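PDB 2OUI: NADP-dependent alcohol dehydrogenase from Entamoeba histolytica, which probably catalyses the reversible, NADP-dependent oxidation of alcohols to aldehydes or ketones, as a zinc-containing medium-chain dehydrogenase assembled as a tetramer. Local coordinates for residues I86-G91 against D130-L135; G23-L28 against V126-A131; G63-V68 against D79-P84. The protein carries 1 engineered substitution. All blocks are in the same frame, centred on the assembly; numbering follows the deposited sequence.

Contact 1: I86-G91 against D130-L135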
ATOM      1  N   ILE A  86     -20.713  11.795   6.666  1.00 21.73           N
ATOM      2  CA  ILE A  86     -20.644  10.337   6.861  1.00 22.67           C
ATOM      3  C   ILE A  86     -20.399  10.076   8.332  1.00 21.24           C
ATOM      4  O   ILE A  86     -19.438  10.597   8.927  1.00 21.70           O
ATOM      5  CB  ILE A  86     -19.562   9.651   5.958  1.00 23.19           C
ATOM      6  CG1 ILE A  86     -20.114   9.384   4.528  1.00 24.58           C
ATOM      7  CG2 ILE A  86     -19.124   8.295   6.529  1.00 22.67           C
ATOM      8  CD1 ILE A  86     -20.735  10.591   3.808  1.00 21.59           C
ATOM      9  N   THR A  87     -21.316   9.322   8.927  1.00 22.46           N
ATOM     10  CA  THR A  87     -21.296   9.041  10.369  1.00 21.52           C
ATOM     11  C   THR A  87     -21.377   7.512  10.521  1.00 22.40           C
ATOM     12  O   THR A  87     -22.460   6.948  10.723  1.00 22.02           O
ATOM     13  CB  THR A  87     -22.508   9.700  11.113  1.00 21.74           C
ATOM     14  OG1 THR A  87     -23.715   9.308  10.455  1.00 22.26           O
ATOM     15  CG2 THR A  87     -22.417  11.224  11.128  1.00 23.45           C
ATOM     16  N   PRO A  88     -20.232   6.822  10.409  1.00 22.18           N
ATOM     17  CA  PRO A  88     -20.241   5.354  10.382  1.00 21.57           C
ATOM     18  C   PRO A  88     -20.720   4.655  11.670  1.00 23.34           C
ATOM     19  O   PRO A  88     -20.746   5.249  12.767  1.00 23.02           O
ATOM     20  CB  PRO A  88     -18.748   4.996  10.148  1.00 22.31           C
ATOM     21  CG  PRO A  88     -18.159   6.230   9.518  1.00 20.20           C
ATOM     22  CD  PRO A  88     -18.874   7.365  10.262  1.00 19.60           C
ATOM     23  N   ASP A  89     -21.105   3.398  11.513  1.00 21.54           N
ATOM     24  CA  ASP A  89     -21.303   2.479  12.644  1.00 20.96           C
ATOM     25  C   ASP A  89     -19.953   1.780  12.741  1.00 24.20           C
ATOM     26  O   ASP A  89     -19.649   0.880  11.936  1.00 21.68           O
ATOM     27  CB  ASP A  89     -22.383   1.454  12.304  1.00 24.32           C
ATOM     28  CG  ASP A  89     -23.662   2.100  11.710  1.00 26.64           C
ATOM     29  OD1 ASP A  89     -24.436   2.736  12.463  1.00 24.27           O
ATOM     30  OD2 ASP A  89     -23.892   1.953  10.482  1.00 25.35           O
ATOM     31  N   TRP A  90     -19.132   2.223  13.682  1.00 21.39           N
ATOM     32  CA  TRP A  90     -17.699   1.857  13.683  1.00 23.36           C
ATOM     33  C   TRP A  90     -17.371   0.368  13.956  1.00 22.51           C
ATOM     34  O   TRP A  90     -16.252  -0.080  13.685  1.00 23.36           O
ATOM     35  CB  TRP A  90     -16.917   2.821  14.605  1.00 23.84           C
ATOM     36  CG  TRP A  90     -16.807   4.183  13.987  1.00 23.59           C
ATOM     37  CD1 TRP A  90     -17.648   5.251  14.175  1.00 22.03           C
ATOM     38  CD2 TRP A  90     -15.848   4.591  13.019  1.00 22.35           C
ATOM     39  NE1 TRP A  90     -17.242   6.318  13.391  1.00 24.54           N
ATOM     40  CE2 TRP A  90     -16.133   5.935  12.675  1.00 24.18           C
ATOM     41  CE3 TRP A  90     -14.741   3.952  12.416  1.00 24.32           C
ATOM     42  CZ2 TRP A  90     -15.362   6.650  11.749  1.00 24.67           C
ATOM     43  CZ3 TRP A  90     -13.978   4.668  11.494  1.00 22.24           C
ATOM     44  CH2 TRP A  90     -14.297   5.988  11.157  1.00 23.05           C
ATOM     45  N   GLY A  91     -18.307  -0.385  14.527  1.00 21.87           N
ATOM     46  CA  GLY A  91     -18.088  -1.809  14.807  1.00 20.90           C
ATOM     47  C   GLY A  91     -18.658  -2.754  13.759  1.00 22.74           C
ATOM     48  O   GLY A  91     -18.561  -3.963  13.911  1.00 20.73           O
ATOM     49  N   ASP A 130     -19.554  10.219  20.191  1.00 23.52           N
ATOM     50  CA  ASP A 130     -18.156  10.402  20.576  1.00 23.10           C
ATOM     51  C   ASP A 130     -17.251  10.132  19.397  1.00 23.40           C
ATOM     52  O   ASP A 130     -16.236  10.797  19.218  1.00 25.75           O
ATOM     53  CB  ASP A 130     -17.756   9.447  21.720  1.00 24.18           C
ATOM     54  CG  ASP A 130     -18.130   9.990  23.091  1.00 27.31           C
ATOM     55  OD1 ASP A 130     -18.462  11.192  23.193  1.00 30.46           O
ATOM     56  OD2 ASP A 130     -18.090   9.207  24.074  1.00 31.21           O
ATOM     57  N   ALA A 131     -17.619   9.138  18.584  1.00 22.28           N
ATOM     58  CA  ALA A 131     -16.774   8.717  17.479  1.00 20.26           C
ATOM     59  C   ALA A 131     -16.991   9.635  16.268  1.00 22.10           C
ATOM     60  O   ALA A 131     -16.081   9.842  15.476  1.00 23.42           O
ATOM     61  CB  ALA A 131     -17.109   7.290  17.100  1.00 22.75           C
ATOM     62  N   ASN A 132     -18.195  10.189  16.134  1.00 21.03           N
ATOM     63  CA  ASN A 132     -18.590  10.878  14.921  1.00 22.28           C
ATOM     64  C   ASN A 132     -18.649  12.409  14.938  1.00 24.79           C
ATOM     65  O   ASN A 132     -18.883  13.000  13.898  1.00 24.72           O
ATOM     66  CB  ASN A 132     -19.924  10.311  14.417  1.00 22.07           C
ATOM     67  CG  ASN A 132     -19.749   8.948  13.812  1.00 23.58           C
ATOM     68  OD1 ASN A 132     -18.739   8.701  13.162  1.00 24.02           O
ATOM     69  ND2 ASN A 132     -20.701   8.045  14.048  1.00 21.39           N
ATOM     70  N   LEU A 133     -18.441  13.045  16.093  1.00 21.63           N
ATOM     71  CA  LEU A 133     -18.466  14.517  16.156  1.00 21.46           C
ATOM     72  C   LEU A 133     -17.116  15.107  16.616  1.00 22.98           C
ATOM     73  O   LEU A 133     -16.565  14.679  17.635  1.00 22.63           O
ATOM     74  CB  LEU A 133     -19.574  14.977  17.110  1.00 23.15           C
ATOM     75  CG  LEU A 133     -21.000  14.669  16.609  1.00 23.24           C
ATOM     76  CD1 LEU A 133     -22.023  15.037  17.668  1.00 24.37           C
ATOM     77  CD2 LEU A 133     -21.297  15.357  15.276  1.00 27.36           C
ATOM     78  N   ALA A 134     -16.597  16.067  15.845  1.00 23.31           N
ATOM     79  CA  ALA A 134     -15.356  16.763  16.192  1.00 21.58           C
ATOM     80  C   ALA A 134     -15.752  18.064  16.841  1.00 23.32           C
ATOM     81  O   ALA A 134     -16.681  18.730  16.380  1.00 23.12           O
ATOM     82  CB  ALA A 134     -14.528  17.047  14.926  1.00 20.93           C
ATOM     83  N   LEU A 135     -15.059  18.448  17.902  1.00 23.15           N
ATOM     84  CA  LEU A 135     -15.267  19.801  18.436  1.00 21.47           C
ATOM     85  C   LEU A 135     -14.841  20.878  17.428  1.00 24.67           C
ATOM     86  O   LEU A 135     -13.820  20.724  16.763  1.00 25.48           O
ATOM     87  CB  LEU A 135     -14.526  19.978  19.777  1.00 22.60           C
ATOM     88  CG  LEU A 135     -15.033  19.147  20.976  1.00 27.21           C
ATOM     89  CD1 LEU A 135     -14.148  19.408  22.196  1.00 32.05           C
ATOM     90  CD2 LEU A 135     -16.521  19.397  21.303  1.00 27.28           C
TER

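Contact 2: G23-L28 against V126-A131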
ATOM      1  N   GLY A  23     -30.375   7.570  22.156  1.00 25.05           N
ATOM      2  CA  GLY A  23     -29.884   6.369  22.828  1.00 26.19           C
ATOM      3  C   GLY A  23     -28.561   6.628  23.521  1.00 25.22           C
ATOM      4  O   GLY A  23     -28.008   7.700  23.401  1.00 25.01           O
ATOM      5  N   PRO A  24     -28.047   5.630  24.248  1.00 26.59           N
ATOM      6  CA  PRO A  24     -26.870   5.764  25.122  1.00 26.11           C
ATOM      7  C   PRO A  24     -25.629   6.349  24.445  1.00 23.41           C
ATOM      8  O   PRO A  24     -24.865   7.071  25.085  1.00 23.13           O
ATOM      9  CB  PRO A  24     -26.591   4.316  25.545  1.00 26.08           C
ATOM     10  CG  PRO A  24     -27.930   3.649  25.465  1.00 30.76           C
ATOM     11  CD  PRO A  24     -28.600   4.260  24.265  1.00 26.88           C
ATOM     12  N   LEU A  25     -25.406   6.012  23.179  1.00 23.18           N
ATOM     13  CA  LEU A  25     -24.233   6.487  22.462  1.00 22.16           C
ATOM     14  C   LEU A  25     -24.479   7.713  21.588  1.00 22.40           C
ATOM     15  O   LEU A  25     -23.530   8.207  20.961  1.00 23.41           O
ATOM     16  CB  LEU A  25     -23.657   5.374  21.565  1.00 24.40           C
ATOM     17  CG  LEU A  25     -23.166   4.082  22.221  1.00 26.46           C
ATOM     18  CD1 LEU A  25     -22.315   3.287  21.215  1.00 30.34           C
ATOM     19  CD2 LEU A  25     -22.339   4.352  23.456  1.00 31.56           C
ATOM     20  N   ASP A  26     -25.729   8.189  21.531  1.00 21.22           N
ATOM     21  CA  ASP A  26     -26.114   9.209  20.542  1.00 21.63           C
ATOM     22  C   ASP A  26     -26.013  10.631  21.082  1.00 21.50           C
ATOM     23  O   ASP A  26     -25.874  10.837  22.276  1.00 21.43           O
ATOM     24  CB  ASP A  26     -27.558   8.994  20.104  1.00 22.87           C
ATOM     25  CG  ASP A  26     -27.830   7.583  19.633  1.00 23.67           C
ATOM     26  OD1 ASP A  26     -26.885   6.905  19.188  1.00 31.60           O
ATOM     27  OD2 ASP A  26     -29.014   7.176  19.685  1.00 27.61           O
ATOM     28  N   ALA A  27     -26.141  11.598  20.183  1.00 22.27           N
ATOM     29  CA  ALA A  27     -26.329  13.010  20.575  1.00 22.64           C
ATOM     30  C   ALA A  27     -27.399  13.635  19.713  1.00 21.79           C
ATOM     31  O   ALA A  27     -27.583  13.246  18.561  1.00 20.62           O
ATOM     32  CB  ALA A  27     -25.024  13.793  20.440  1.00 19.81           C
ATOM     33  N   LEU A  28     -28.118  14.596  20.274  1.00 18.16           N
ATOM     34  CA  LEU A  28     -29.023  15.412  19.499  1.00 20.15           C
ATOM     35  C   LEU A  28     -28.354  16.761  19.297  1.00 21.60           C
ATOM     36  O   LEU A  28     -27.770  17.306  20.236  1.00 22.24           O
ATOM     37  CB  LEU A  28     -30.358  15.591  20.220  1.00 20.87           C
ATOM     38  CG  LEU A  28     -31.157  14.307  20.513  1.00 22.97           C
ATOM     39  CD1 LEU A  28     -32.508  14.683  21.072  1.00 23.48           C
ATOM     40  CD2 LEU A  28     -31.334  13.442  19.233  1.00 25.77           C
ATOM     41  N   VAL A 126     -27.356  12.176  15.783  1.00 21.11           N
ATOM     42  CA  VAL A 126     -26.058  11.639  15.392  1.00 21.42           C
ATOM     43  C   VAL A 126     -25.801  10.317  16.128  1.00 22.49           C
ATOM     44  O   VAL A 126     -25.799  10.278  17.368  1.00 21.11           O
ATOM     45  CB  VAL A 126     -24.906  12.626  15.714  1.00 19.53           C
ATOM     46  CG1 VAL A 126     -23.546  12.049  15.257  1.00 23.00           C
ATOM     47  CG2 VAL A 126     -25.183  13.985  15.082  1.00 20.32           C
ATOM     48  N   ASN A 127     -25.589   9.230  15.378  1.00 22.71           N
ATOM     49  CA  ASN A 127     -25.244   7.929  15.996  1.00 23.75           C
ATOM     50  C   ASN A 127     -23.777   7.899  16.417  1.00 23.67           C
ATOM     51  O   ASN A 127     -22.954   8.535  15.776  1.00 23.88           O
ATOM     52  CB  ASN A 127     -25.468   6.790  14.989  1.00 24.31           C
ATOM     53  CG  ASN A 127     -24.688   7.002  13.716  1.00 22.19           C
ATOM     54  OD1 ASN A 127     -24.934   7.958  12.965  1.00 22.28           O
ATOM     55  ND2 ASN A 127     -23.722   6.125  13.468  1.00 23.01           N
ATOM     56  N   GLU A 128     -23.447   7.140  17.469  1.00 21.67           N
ATOM     57  CA  GLU A 128     -22.042   7.031  17.919  1.00 22.60           C
ATOM     58  C   GLU A 128     -21.355   8.403  18.019  1.00 22.63           C
ATOM     59  O   GLU A 128     -20.316   8.659  17.408  1.00 21.91           O
ATOM     60  CB  GLU A 128     -21.268   6.027  17.034  1.00 22.98           C
ATOM     61  CG  GLU A 128     -21.781   4.599  17.304  1.00 22.67           C
ATOM     62  CD  GLU A 128     -21.140   3.559  16.414  1.00 26.75           C
ATOM     63  OE1 GLU A 128     -19.946   3.716  16.076  1.00 25.22           O
ATOM     64  OE2 GLU A 128     -21.843   2.574  16.082  1.00 28.20           O
ATOM     65  N   ALA A 129     -21.956   9.290  18.812  1.00 20.33           N
ATOM     66  CA  ALA A 129     -21.552  10.696  18.815  1.00 22.57           C
ATOM     67  C   ALA A 129     -20.085  10.961  19.224  1.00 22.85           C
ATOM     68  O   ALA A 129     -19.451  11.860  18.673  1.00 23.75           O
ATOM     69  CB  ALA A 129     -22.505  11.513  19.697  1.00 23.59           C
ATOM     70  N   ASP A 130     -19.554  10.219  20.191  1.00 23.52           N
ATOM     71  CA  ASP A 130     -18.156  10.402  20.576  1.00 23.10           C
ATOM     72  C   ASP A 130     -17.251  10.132  19.397  1.00 23.40           C
ATOM     73  O   ASP A 130     -16.236  10.797  19.218  1.00 25.75           O
ATOM     74  CB  ASP A 130     -17.756   9.447  21.720  1.00 24.18           C
ATOM     75  CG  ASP A 130     -18.130   9.990  23.091  1.00 27.31           C
ATOM     76  OD1 ASP A 130     -18.462  11.192  23.193  1.00 30.46           O
ATOM     77  OD2 ASP A 130     -18.090   9.207  24.074  1.00 31.21           O
ATOM     78  N   ALA A 131     -17.619   9.138  18.584  1.00 22.28           N
ATOM     79  CA  ALA A 131     -16.774   8.717  17.479  1.00 20.26           C
ATOM     80  C   ALA A 131     -16.991   9.635  16.268  1.00 22.10           C
ATOM     81  O   ALA A 131     -16.081   9.842  15.476  1.00 23.42           O
ATOM     82  CB  ALA A 131     -17.109   7.290  17.100  1.00 22.75           C
TER
HETATM   83  O   HOH W   1     -20.933   7.903  21.457  1.00 23.51           O
HETATM   84  O   HOH W   2     -25.440   5.157  18.316  1.00 25.56           O

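Contact 3: G63-V68 against D79-P84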
ATOM      1  N   GLY A  63     -22.855  22.323  14.275  1.00 21.06           N
ATOM      2  CA  GLY A  63     -24.018  22.339  15.144  1.00 22.91           C
ATOM      3  C   GLY A  63     -23.643  22.455  16.594  1.00 24.42           C
ATOM      4  O   GLY A  63     -22.469  22.572  16.938  1.00 23.56           O
ATOM      5  N   GLN A  64     -24.662  22.462  17.435  1.00 22.82           N
ATOM      6  CA  GLN A  64     -24.468  22.574  18.872  1.00 21.13           C
ATOM      7  C   GLN A  64     -25.207  21.424  19.554  1.00 19.92           C
ATOM      8  O   GLN A  64     -26.390  21.170  19.269  1.00 19.81           O
ATOM      9  CB  GLN A  64     -24.999  23.945  19.341  1.00 20.53           C
ATOM     10  CG  GLN A  64     -24.709  24.221  20.805  1.00 23.05           C
ATOM     11  CD  GLN A  64     -25.047  25.648  21.202  1.00 27.33           C
ATOM     12  OE1 GLN A  64     -26.039  26.218  20.724  1.00 27.09           O
ATOM     13  NE2 GLN A  64     -24.251  26.217  22.115  1.00 24.71           N
ATOM     14  N   ILE A  65     -24.528  20.712  20.451  1.00 19.49           N
ATOM     15  CA  ILE A  65     -25.165  19.616  21.211  1.00 19.75           C
ATOM     16  C   ILE A  65     -26.294  20.103  22.116  1.00 21.52           C
ATOM     17  O   ILE A  65     -26.082  21.005  22.920  1.00 22.72           O
ATOM     18  CB  ILE A  65     -24.136  18.878  22.103  1.00 21.43           C
ATOM     19  CG1 ILE A  65     -22.877  18.526  21.296  1.00 28.81           C
ATOM     20  CG2 ILE A  65     -24.766  17.632  22.770  1.00 19.60           C
ATOM     21  CD1 ILE A  65     -23.101  17.528  20.208  1.00 30.75           C
ATOM     22  N   VAL A  66     -27.477  19.488  21.984  1.00 20.61           N
ATOM     23  CA  VAL A  66     -28.625  19.801  22.858  1.00 21.64           C
ATOM     24  C   VAL A  66     -28.964  18.643  23.798  1.00 22.76           C
ATOM     25  O   VAL A  66     -29.644  18.838  24.795  1.00 22.66           O
ATOM     26  CB  VAL A  66     -29.899  20.268  22.071  1.00 19.81           C
ATOM     27  CG1 VAL A  66     -29.599  21.542  21.320  1.00 20.98           C
ATOM     28  CG2 VAL A  66     -30.395  19.182  21.099  1.00 23.71           C
ATOM     29  N   LYS A  67     -28.486  17.433  23.485  1.00 22.34           N
ATOM     30  CA  LYS A  67     -28.710  16.277  24.363  1.00 21.17           C
ATOM     31  C   LYS A  67     -27.667  15.235  24.092  1.00 23.18           C
ATOM     32  O   LYS A  67     -27.309  15.034  22.943  1.00 22.79           O
ATOM     33  CB  LYS A  67     -30.071  15.657  24.091  1.00 21.63           C
ATOM     34  CG  LYS A  67     -30.518  14.603  25.138  1.00 24.50           C
ATOM     35  CD  LYS A  67     -31.909  14.081  24.823  1.00 25.10           C
ATOM     36  CE  LYS A  67     -32.405  13.097  25.895  1.00 36.08           C
ATOM     37  NZ  LYS A  67     -32.231  13.632  27.287  1.00 43.02           N
ATOM     38  N   VAL A  68     -27.166  14.574  25.131  1.00 24.37           N
ATOM     39  CA  VAL A  68     -26.250  13.432  24.910  1.00 23.11           C
ATOM     40  C   VAL A  68     -26.756  12.191  25.627  1.00 23.70           C
ATOM     41  O   VAL A  68     -27.374  12.299  26.685  1.00 23.83           O
ATOM     42  CB  VAL A  68     -24.779  13.712  25.380  1.00 24.45           C
ATOM     43  CG1 VAL A  68     -24.133  14.864  24.606  1.00 23.16           C
ATOM     44  CG2 VAL A  68     -24.710  13.951  26.886  1.00 25.16           C
ATOM     45  N   ASP A  79     -21.737  22.070  23.606  1.00 24.77           N
ATOM     46  CA  ASP A  79     -20.552  21.962  22.750  1.00 24.23           C
ATOM     47  C   ASP A  79     -20.863  22.223  21.275  1.00 24.86           C
ATOM     48  O   ASP A  79     -21.888  21.784  20.771  1.00 26.12           O
ATOM     49  CB  ASP A  79     -19.922  20.566  22.824  1.00 24.69           C
ATOM     50  CG  ASP A  79     -19.116  20.338  24.095  1.00 31.93           C
ATOM     51  OD1 ASP A  79     -18.829  21.308  24.836  1.00 37.14           O
ATOM     52  OD2 ASP A  79     -18.765  19.165  24.353  1.00 33.61           O
ATOM     53  N   LYS A  80     -19.958  22.919  20.599  1.00 23.54           N
ATOM     54  CA  LYS A  80     -20.126  23.236  19.192  1.00 22.35           C
ATOM     55  C   LYS A  80     -19.273  22.252  18.392  1.00 24.57           C
ATOM     56  O   LYS A  80     -18.118  21.997  18.732  1.00 22.47           O
ATOM     57  CB  LYS A  80     -19.759  24.694  18.922  1.00 24.65           C
ATOM     58  CG  LYS A  80     -20.691  25.656  19.672  1.00 21.44           C
ATOM     59  CD  LYS A  80     -20.408  27.115  19.374  1.00 28.31           C
ATOM     60  CE  LYS A  80     -21.254  27.976  20.314  1.00 25.15           C
ATOM     61  NZ  LYS A  80     -20.879  29.410  20.281  1.00 33.86           N
ATOM     62  N   VAL A  81     -19.858  21.678  17.340  1.00 22.41           N
ATOM     63  CA  VAL A  81     -19.242  20.528  16.668  1.00 20.60           C
ATOM     64  C   VAL A  81     -19.317  20.659  15.155  1.00 22.13           C
ATOM     65  O   VAL A  81     -20.234  21.307  14.618  1.00 22.41           O
ATOM     66  CB  VAL A  81     -19.927  19.179  17.048  1.00 20.48           C
ATOM     67  CG1 VAL A  81     -19.629  18.791  18.499  1.00 21.85           C
ATOM     68  CG2 VAL A  81     -21.468  19.254  16.845  1.00 21.42           C
ATOM     69  N   ILE A  82     -18.367  20.014  14.497  1.00 20.91           N
ATOM     70  CA  ILE A  82     -18.363  19.840  13.063  1.00 22.43           C
ATOM     71  C   ILE A  82     -19.007  18.470  12.824  1.00 22.37           C
ATOM     72  O   ILE A  82     -18.539  17.440  13.341  1.00 22.00           O
ATOM     73  CB  ILE A  82     -16.911  19.834  12.512  1.00 24.02           C
ATOM     74  CG1 ILE A  82     -16.226  21.181  12.764  1.00 20.06           C
ATOM     75  CG2 ILE A  82     -16.905  19.605  11.033  1.00 24.02           C
ATOM     76  CD1 ILE A  82     -14.687  21.117  12.614  1.00 21.52           C
ATOM     77  N   VAL A  83     -20.073  18.451  12.044  1.00 22.19           N
ATOM     78  CA  VAL A  83     -20.767  17.197  11.783  1.00 20.52           C
ATOM     79  C   VAL A  83     -20.333  16.648  10.413  1.00 21.43           C
ATOM     80  O   VAL A  83     -20.559  17.310   9.388  1.00 22.89           O
ATOM     81  CB  VAL A  83     -22.299  17.393  11.782  1.00 23.40           C
ATOM     82  CG1 VAL A  83     -23.012  16.029  11.694  1.00 23.57           C
ATOM     83  CG2 VAL A  83     -22.761  18.163  13.055  1.00 19.37           C
ATOM     84  N   PRO A  84     -19.713  15.448  10.383  1.00 22.64           N
ATOM     85  CA  PRO A  84     -19.319  14.909   9.066  1.00 21.86           C
ATOM     86  C   PRO A  84     -20.558  14.407   8.322  1.00 25.72           C
ATOM     87  O   PRO A  84     -21.505  13.967   8.965  1.00 23.24           O
ATOM     88  CB  PRO A  84     -18.380  13.744   9.416  1.00 22.46           C
ATOM     89  CG  PRO A  84     -18.848  13.284  10.818  1.00 22.21           C
ATOM     90  CD  PRO A  84     -19.367  14.553  11.503  1.00 23.76           C
TER

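Contact 1: I86-G91 against D130-L135
The side-chain amide of N132 enters the loop 86-91 and is bonded at both ends. On the donor side, N132 ND2 gives a hydrogen to the carbonyl oxygen of P88 at 3.1 Å. The angle at the hydrogen is 170°, and the donor arrives in the carbonyl plane on a lone pair of P88 O, which itself lies almost in the amide plane of N132. The acceptor end, N132 OD1, takes the indole N-H of W90, with NE1 to OD1 at 2.8 Å. This bond is equally straight and runs in the plane of the indole ring, but the donor is tilted 35° from the carbonyl plane of the amide, and the ring and amide planes are turned against each other. P88 CD also comes within 3.2 Å of N132 OD1, a ring carbon near the oxygen that takes the W90 N-H. With its second ND2 bond going to N127 O, the amide has both ends fixed and its flip state is settled.

Apolar contacts fill in around these bonds. The indole carbon CD1 of W90 lies 3.6 Å from A131 CB, an oblique approach to the ring. Within the loop, P88 CB sits over one face of the indole, offset toward its rim. T87 packs CB near N132 ND2, and its hydroxyl turns elsewhere, to N127 OD1. W90 swings CG beside its own backbone N (chi1 -72°), which brings the pyrrole edge round to the amide.

All five touching residues are buried, and Q96 of the second subunit packs on W90 and bonds A131 O. An asparagine at the end of the short helix 129-132 thus ties down an irregular loop by bridging a backbone carbonyl and an indole N-H, within the GroES-like domain of a zinc-dependent alcohol dehydrogenase and beside a subunit interface.

Contact 2: G23-L28 against V126-A131
A27 and V126 meet as an antiparallel hydrogen-bonded pair, exchanging two backbone bonds: A27 N to V126 O at 3.1 Å and V126 N to A27 O at 3.0 Å. Just before this pair, D26 CA lays its hydrogen against V126 O, adding a CA-H...O contact. A third backbone bond leaves the strand pairing and reaches the short helix: A129 N, in its first turn, donates to L25 O at 2.9 Å. The methyl groups of A27 and A129 face each other at 3.5 Å between their CB atoms, tighter than usual for two carbons, so the helix start sits directly against the strand. Farther out, L25 and E128 run side by side in the same direction, with CD1 of L25 beside CG of E128.

Strand 27-34 is thus paired with strand 124-126 in the sheet of the GroES-like domain, and the chain passes from the end of 124-126 through N127 and E128 straight into helix 129-132. E128 holds the N-cap position with positive phi and psi (47° and 57°), the bend that turns A129 toward the strand.

Two waters extend the first shell. One donates to L25 O at 2.7 Å and accepts from D130 N, giving that carbonyl a second partner alongside A129 N. The other accepts from E128 N at 2.9 Å; its approach to D26 OD1 is too short to be trusted.

L25 and D26 are the last two residues of a type I turn that starts at G23 and leads into the strand. D26 N returns to G23 O, and G23 N donates to D26 OD2 at 2.8 Å from above the carboxylate plane. That same oxygen is bonded by H125 NE2. The carboxylate of E128 reaches W90 N through OE1, and L25 packs on L25 of the second subunit.

Contact 3: G63-V68 against D79-P84
G63 and V81 pair across a beta hairpin made of strands 61-68 and 80-83, part of the mixed sheet of the GroES-like domain. They form an antiparallel hydrogen-bonded pair, with G63 N to V81 O and V81 N to G63 O both at 2.8 Å. Next along is the non-hydrogen-bonded pair Q64 and K80. The pairing then closes with a bond from I65 N to D79 O at 2.9 Å. Axes of the two short strands diverge from antiparallel, their directions lying 118° apart, so the close pairing is confined to G63-I65 and D79-V81.

Two CA-H...O contacts reinforce the backbone bonds at the Q64-K80 pair. K80 CA meets G63 O and Q64 CA meets D79 O, each at 3.3 Å, which gives both carbonyl oxygens a second, softer partner.

Q64 and K80 point to the same face of the sheet and run side by side in the same direction, with Q64 NE2 near K80 CE. They then part to different partners: Q64 OE1 accepts from R30 and NE2 donates to G78 O and E356 O, whereas K80 NZ makes a salt bridge to D357. D79 turns its carboxylate to K76.

The apolar contact is between I65 and V81, whose side chains cross at about a right angle, I65 CD1 lying 4.1 Å from V81 CG1. Beyond I65, V66 and K67 both face L28 in a classic beta bulge.

Side-chain carbons of the same two residues also lie against backbone carbonyls. I65 lays CG1 against D79 O at 3.4 Å. V81 puts CG2 between its own N and carbonyl carbon (chi1 of CG1 -70°), close over G63, where no side chain intervenes: CG2 comes to 3.5 Å from G63 O.

How the contacts relate
All three contacts belong to the GroES-like domain and reach one mixed sheet. Contacts 1 and 2, with centres about 8 Å apart, share D130 and A131 on helix 129-132 and both touch the second subunit; they also pack where P88 O lies 3.2 Å from N127 ND2 and D89 CA 3.5 Å from E128 OE2. Contact 3 lies nested within the loop that contact 2 closes, and the two are joined where L28 O meets V66 N at 2.8 Å. Contact 3 joins contact 1 where A134 O meets I82 N, also at 2.8 Å. None touches the zinc site of C37, H59 and D150: the side chains of V83 and T87 stand about 12 and 13 Å from the metal.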